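Local coordinates for protein inactive glucansucrase (Lactobacillus reuteri, PDB 5JBD) that is an inactive glucansucrase, a large multidomain protein of glycoside hydrolase family 70 with a (beta/alpha)8 barrel and a bound calcium ion, at residues L353-R359 against Q443-Q449; I785-Y789 against T844-G850. One frame throughout, in Å; residues are numbered along the deposited sequence.

Interaction 1 of 2, residues L353-R359 against Q443-Q449; sequences LGRANNR and QYNVPAQ. With ACT (acetate ion), chain E.
Leu353 and Gly354, on helix 343-354, offer consecutive carbonyl oxygens to Asn445 and Tyr444, just ahead of helix 446-455. Two hydrogen bonds cross here. ND2 of Asn445 reaches O of Leu353 at 3.0 Å; the acceptor lies in the amide plane, and the bond meets a carbonyl lone pair. Tyr444 N donates to Gly354 O over the same 3.0 Å, nearly straight at the hydrogen (172°). Gly354 CA adds a CH...O contact to Tyr444 O, an oxygen that also receives NE2 of Gln449 almost along the C=O axis.

The guanidinium of Arg359 clasps Arg355 O side-on with NE and NH2, the oxygen lying in the guanidinium plane, and this fork fixes the group's rotation. Its extended chain crosses Tyr444 at about a right angle, and NH2 approaches the ring obliquely, 3.4 Å from CD2, the planes 61° apart. Ala356 CB packs against CE1 of the same ring at 3.5 Å, while Tyr444 OH bonds to Lys439 O.

At the other end Leu353 CD1 lies 3.8 Å from Gln449 CG, the two side chains running antiparallel alongside each other. Outside, Arg355 NE holds an acetate ion, probably from the crystallisation liquor, through OXT at 3.3 Å.

Ser610 bonds through OG to Arg359 NH2 and donates its backbone N to Asn445 OD1. Beyond, Leu353 and Ala448 rest on Val541 of strand 537-542, and Ala448 also meets Leu613 of strand 612-618, so the contact backs onto an antiparallel sheet.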
# COMPACT_ATOMS: atom_id res chain seq x y z
N LEU A 353 7.75 10.26 23.21
CA LEU A 353 7.66 9.10 24.09
C LEU A 353 8.44 7.86 23.63
O LEU A 353 8.86 7.07 24.46
CB LEU A 353 6.19 8.72 24.28
CG LEU A 353 5.29 9.77 24.95
CD1 LEU A 353 3.83 9.37 24.87
CD2 LEU A 353 5.70 9.99 26.39
N GLY A 354 8.59 7.70 22.32
CA GLY A 354 9.08 6.44 21.75
C GLY A 354 10.57 6.26 21.52
O GLY A 354 11.03 5.12 21.38
N ARG A 355 11.33 7.34 21.47
CA ARG A 355 12.78 7.24 21.26
C ARG A 355 13.49 6.74 22.53
O ARG A 355 12.97 6.89 23.65
CB ARG A 355 13.37 8.59 20.89
CG ARG A 355 13.06 9.10 19.50
CD ARG A 355 13.63 10.50 19.34
NE ARG A 355 13.62 10.92 17.94
CZ ARG A 355 13.37 12.15 17.49
NH1 ARG A 355 13.09 13.17 18.30
NH2 ARG A 355 13.37 12.35 16.16
N ALA A 356 14.67 6.17 22.34
CA ALA A 356 15.58 5.86 23.46
C ALA A 356 16.21 7.13 24.04
O ALA A 356 16.22 7.33 25.25
CB ALA A 356 16.68 4.91 23.00
N ASN A 357 16.73 7.97 23.14
CA ASN A 357 17.45 9.21 23.47
C ASN A 357 16.90 10.37 22.65
O ASN A 357 16.17 10.15 21.68
CB ASN A 357 18.92 9.04 23.11
CG ASN A 357 19.60 7.95 23.91
OD1 ASN A 357 20.55 7.36 23.44
ND2 ASN A 357 19.09 7.66 25.12
N ASN A 358 17.29 11.60 23.01
CA ASN A 358 16.90 12.80 22.24
C ASN A 358 15.38 12.89 22.09
O ASN A 358 14.88 13.15 20.99
CB ASN A 358 17.58 12.82 20.86
CG ASN A 358 19.10 12.98 20.95
OD1 ASN A 358 19.61 13.93 21.57
ND2 ASN A 358 19.82 12.05 20.34
N ARG A 359 14.67 12.65 23.18
CA ARG A 359 13.20 12.80 23.20
C ARG A 359 12.82 14.27 23.14
O ARG A 359 13.42 15.09 23.84
CB ARG A 359 12.59 12.19 24.46
CG ARG A 359 12.67 10.68 24.47
CD ARG A 359 12.16 10.09 25.76
NE ARG A 359 12.36 8.64 25.74
CZ ARG A 359 12.31 7.81 26.79
NH1 ARG A 359 12.03 8.25 28.01
NH2 ARG A 359 12.54 6.52 26.59
N GLN A 443 9.63 0.62 19.93
CA GLN A 443 9.19 1.85 20.57
C GLN A 443 9.18 1.76 22.08
O GLN A 443 8.74 0.77 22.63
CB GLN A 443 7.76 2.21 20.09
CG GLN A 443 7.73 2.75 18.69
CD GLN A 443 8.24 4.16 18.64
OE1 GLN A 443 9.32 4.44 18.11
NE2 GLN A 443 7.47 5.07 19.19
N TYR A 444 9.65 2.82 22.73
CA TYR A 444 9.46 3.00 24.17
C TYR A 444 8.04 3.51 24.46
O TYR A 444 7.39 4.09 23.59
CB TYR A 444 10.48 4.00 24.72
CG TYR A 444 11.90 3.48 24.82
CD1 TYR A 444 12.68 3.28 23.68
CD2 TYR A 444 12.47 3.20 26.05
CE1 TYR A 444 13.98 2.79 23.77
CE2 TYR A 444 13.77 2.73 26.16
CZ TYR A 444 14.52 2.52 25.02
OH TYR A 444 15.82 2.04 25.13
N ASN A 445 7.58 3.27 25.68
CA ASN A 445 6.34 3.86 26.20
C ASN A 445 5.09 3.59 25.37
O ASN A 445 4.26 4.49 25.18
CB ASN A 445 6.52 5.39 26.39
CG ASN A 445 7.35 5.74 27.61
OD1 ASN A 445 7.03 5.37 28.76
ND2 ASN A 445 8.38 6.53 27.39
N VAL A 446 4.92 2.36 24.88
CA VAL A 446 3.75 2.03 24.06
C VAL A 446 2.43 2.24 24.83
O VAL A 446 1.49 2.86 24.30
CB VAL A 446 3.86 0.64 23.40
CG1 VAL A 446 2.57 0.26 22.68
CG2 VAL A 446 5.02 0.63 22.40
N PRO A 447 2.36 1.77 26.09
CA PRO A 447 1.14 2.01 26.87
C PRO A 447 0.78 3.50 27.02
O PRO A 447 -0.38 3.86 26.84
CB PRO A 447 1.45 1.38 28.22
CG PRO A 447 2.39 0.26 27.89
CD PRO A 447 3.26 0.84 26.80
N ALA A 448 1.77 4.34 27.30
CA ALA A 448 1.51 5.79 27.41
C ALA A 448 1.11 6.42 26.07
O ALA A 448 0.26 7.33 26.04
CB ALA A 448 2.73 6.51 28.02
N GLN A 449 1.71 5.98 24.97
CA GLN A 449 1.30 6.47 23.66
C GLN A 449 -0.19 6.20 23.46
O GLN A 449 -0.92 7.11 23.05
CB GLN A 449 2.13 5.86 22.53
CG GLN A 449 3.56 6.38 22.50
CD GLN A 449 4.37 5.87 21.32
OE1 GLN A 449 3.99 6.07 20.16
NE2 GLN A 449 5.50 5.22 21.61
C ACT E . 14.88 9.00 14.52
O ACT E . 15.02 10.07 13.90
OXT ACT E . 14.00 8.86 15.40
CH3 ACT E . 15.80 7.85 14.22

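Interaction 2 of 2, residues I785-Y789 against T844-G850; sequences IYFAY and TSLQNIG
Gln847 lays its terminal amide along the backbone of Tyr789 and binds it twice. OE1 takes the N-H of Tyr789 on a lone pair at 2.7 Å, and NE2 returns a bond to Tyr789 O at 3.1 Å, so a side-chain amide pairs with both polar backbone groups of one strand residue. OE1 also sits at the edge of the Tyr789 ring, 3.5 Å from CD1. Tyr786 reaches the backbone of the same glutamine: with CG anti to the backbone N (chi1 -178°), its ring extends until OH accepts the N-H of Gln847 at 3.1 Å. Ile849 packs on Tyr786, CD1 over one ring face and CG1 3.7 Å from CE1, while CG2 faces the edge of the Tyr789 ring. A water bridges Phe787 N to Gly850 O.

A second shell sets these groups. NE2 of Gln847 also donates to Thr844 OG1 (3.1 Å), whose hydroxyl in turn donates to Ser845 O, tying the amide back to strand 841-845, from which the loop departs. Glu172 bonds to Tyr786 OH and gathers the backbone N-H groups of Asn848, Ile849 and Gly850. Tyr789 O has a further donor in Asn242 ND2.

Phe787 centres an inverse gamma turn within strand 784-791, an outermost strand of a six-stranded antiparallel sheet. The loop leaving strand 841-845 packs against this nonadjacent strand of the same sheet through side-chain-to-backbone bonds and a water.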
# COMPACT_ATOMS: atom_id res chain seq x y z
N ILE A 785 10.14 2.52 -26.88
CA ILE A 785 9.19 1.42 -26.79
C ILE A 785 9.70 0.40 -25.76
O ILE A 785 10.84 -0.03 -25.83
CB ILE A 785 8.90 0.79 -28.18
CG1 ILE A 785 8.22 1.85 -29.06
CG2 ILE A 785 8.02 -0.45 -28.01
CD1 ILE A 785 7.72 1.38 -30.40
N TYR A 786 8.80 0.02 -24.85
CA TYR A 786 9.09 -0.80 -23.67
C TYR A 786 7.94 -1.80 -23.52
O TYR A 786 6.77 -1.42 -23.67
CB TYR A 786 9.13 0.14 -22.45
CG TYR A 786 9.46 -0.45 -21.08
CD1 TYR A 786 10.69 -1.06 -20.83
CD2 TYR A 786 8.57 -0.33 -20.01
CE1 TYR A 786 11.00 -1.57 -19.56
CE2 TYR A 786 8.87 -0.83 -18.73
CZ TYR A 786 10.09 -1.44 -18.51
OH TYR A 786 10.40 -1.94 -17.25
N PHE A 787 8.27 -3.06 -23.23
CA PHE A 787 7.26 -4.11 -23.18
C PHE A 787 6.75 -4.36 -21.76
O PHE A 787 6.91 -5.44 -21.19
CB PHE A 787 7.80 -5.40 -23.82
CG PHE A 787 8.24 -5.25 -25.26
CD1 PHE A 787 7.42 -4.61 -26.19
CD2 PHE A 787 9.44 -5.78 -25.69
CE1 PHE A 787 7.81 -4.48 -27.52
CE2 PHE A 787 9.83 -5.67 -27.02
CZ PHE A 787 9.01 -5.02 -27.94
N ALA A 788 6.10 -3.34 -21.20
CA ALA A 788 5.62 -3.40 -19.82
C ALA A 788 4.48 -4.37 -19.71
O ALA A 788 3.69 -4.53 -20.65
CB ALA A 788 5.14 -2.02 -19.37
N TYR A 789 4.40 -5.04 -18.56
CA TYR A 789 3.19 -5.78 -18.18
C TYR A 789 2.14 -4.75 -17.76
O TYR A 789 2.35 -4.03 -16.78
CB TYR A 789 3.50 -6.77 -17.05
CG TYR A 789 4.33 -7.93 -17.53
CD1 TYR A 789 5.72 -7.85 -17.60
CD2 TYR A 789 3.73 -9.10 -17.97
CE1 TYR A 789 6.48 -8.92 -18.06
CE2 TYR A 789 4.48 -10.18 -18.43
CZ TYR A 789 5.86 -10.08 -18.48
OH TYR A 789 6.60 -11.13 -18.94
N THR A 844 4.50 3.09 -14.84
CA THR A 844 4.80 1.96 -13.96
C THR A 844 6.14 2.18 -13.30
O THR A 844 7.01 2.84 -13.87
CB THR A 844 4.81 0.60 -14.72
OG1 THR A 844 5.17 -0.47 -13.83
CG2 THR A 844 5.80 0.62 -15.87
N SER A 845 6.31 1.61 -12.11
CA SER A 845 7.64 1.44 -11.54
C SER A 845 8.43 0.49 -12.44
O SER A 845 7.85 -0.29 -13.19
CB SER A 845 7.60 0.93 -10.11
OG SER A 845 6.76 -0.21 -9.97
N LEU A 846 9.76 0.58 -12.40
CA LEU A 846 10.60 -0.20 -13.30
C LEU A 846 10.32 -1.68 -13.09
O LEU A 846 10.23 -2.14 -11.95
CB LEU A 846 12.09 0.11 -13.08
CG LEU A 846 12.54 1.57 -13.13
CD1 LEU A 846 14.05 1.67 -12.96
CD2 LEU A 846 12.08 2.28 -14.39
N GLN A 847 10.13 -2.43 -14.18
CA GLN A 847 9.67 -3.81 -14.08
C GLN A 847 10.77 -4.87 -14.16
O GLN A 847 10.48 -6.07 -14.15
CB GLN A 847 8.57 -4.07 -15.12
CG GLN A 847 7.31 -3.26 -14.87
CD GLN A 847 6.13 -3.70 -15.72
OE1 GLN A 847 6.27 -4.53 -16.61
NE2 GLN A 847 4.96 -3.11 -15.46
N ASN A 848 12.03 -4.43 -14.25
CA ASN A 848 13.20 -5.31 -14.27
C ASN A 848 13.26 -6.24 -15.51
O ASN A 848 13.69 -7.38 -15.40
CB ASN A 848 13.30 -6.15 -12.98
CG ASN A 848 13.39 -5.30 -11.72
OD1 ASN A 848 12.66 -5.52 -10.76
ND2 ASN A 848 14.30 -4.34 -11.71
N ILE A 849 12.85 -5.73 -16.67
CA ILE A 849 12.92 -6.50 -17.94
C ILE A 849 13.95 -6.00 -18.95
O ILE A 849 14.44 -6.78 -19.78
CB ILE A 849 11.54 -6.61 -18.62
CG1 ILE A 849 10.97 -5.23 -18.98
CG2 ILE A 849 10.57 -7.36 -17.71
CD1 ILE A 849 9.66 -5.28 -19.72
N GLY A 850 14.26 -4.70 -18.92
CA GLY A 850 15.24 -4.09 -19.80
C GLY A 850 14.59 -3.14 -20.78
O GLY A 850 13.46 -3.35 -21.21
O HOH W 1 11.16 -3.71 -23.20

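Within one family 70 chain, interactions 1 and 2 lie on opposite sides of its centre, their own centres 43 Å apart and their nearest atoms about 28 Å apart. They come in series: 353-359 meets 443-449 before 785-789 meets 844-850. Interaction 1 brings together helix 343-354, which follows strand 340-341 of the parallel barrel sheet, and helix 446-455, which precedes strand 460-464, and reaches the antiparallel sheet of strands 537-542 and 612-618. Interaction 2 belongs to another antiparallel sheet, that of strands 784-791 and 841-845. Sharing no secondary structure, the two show segments far apart in sequence being joined in separate parts of one large chain.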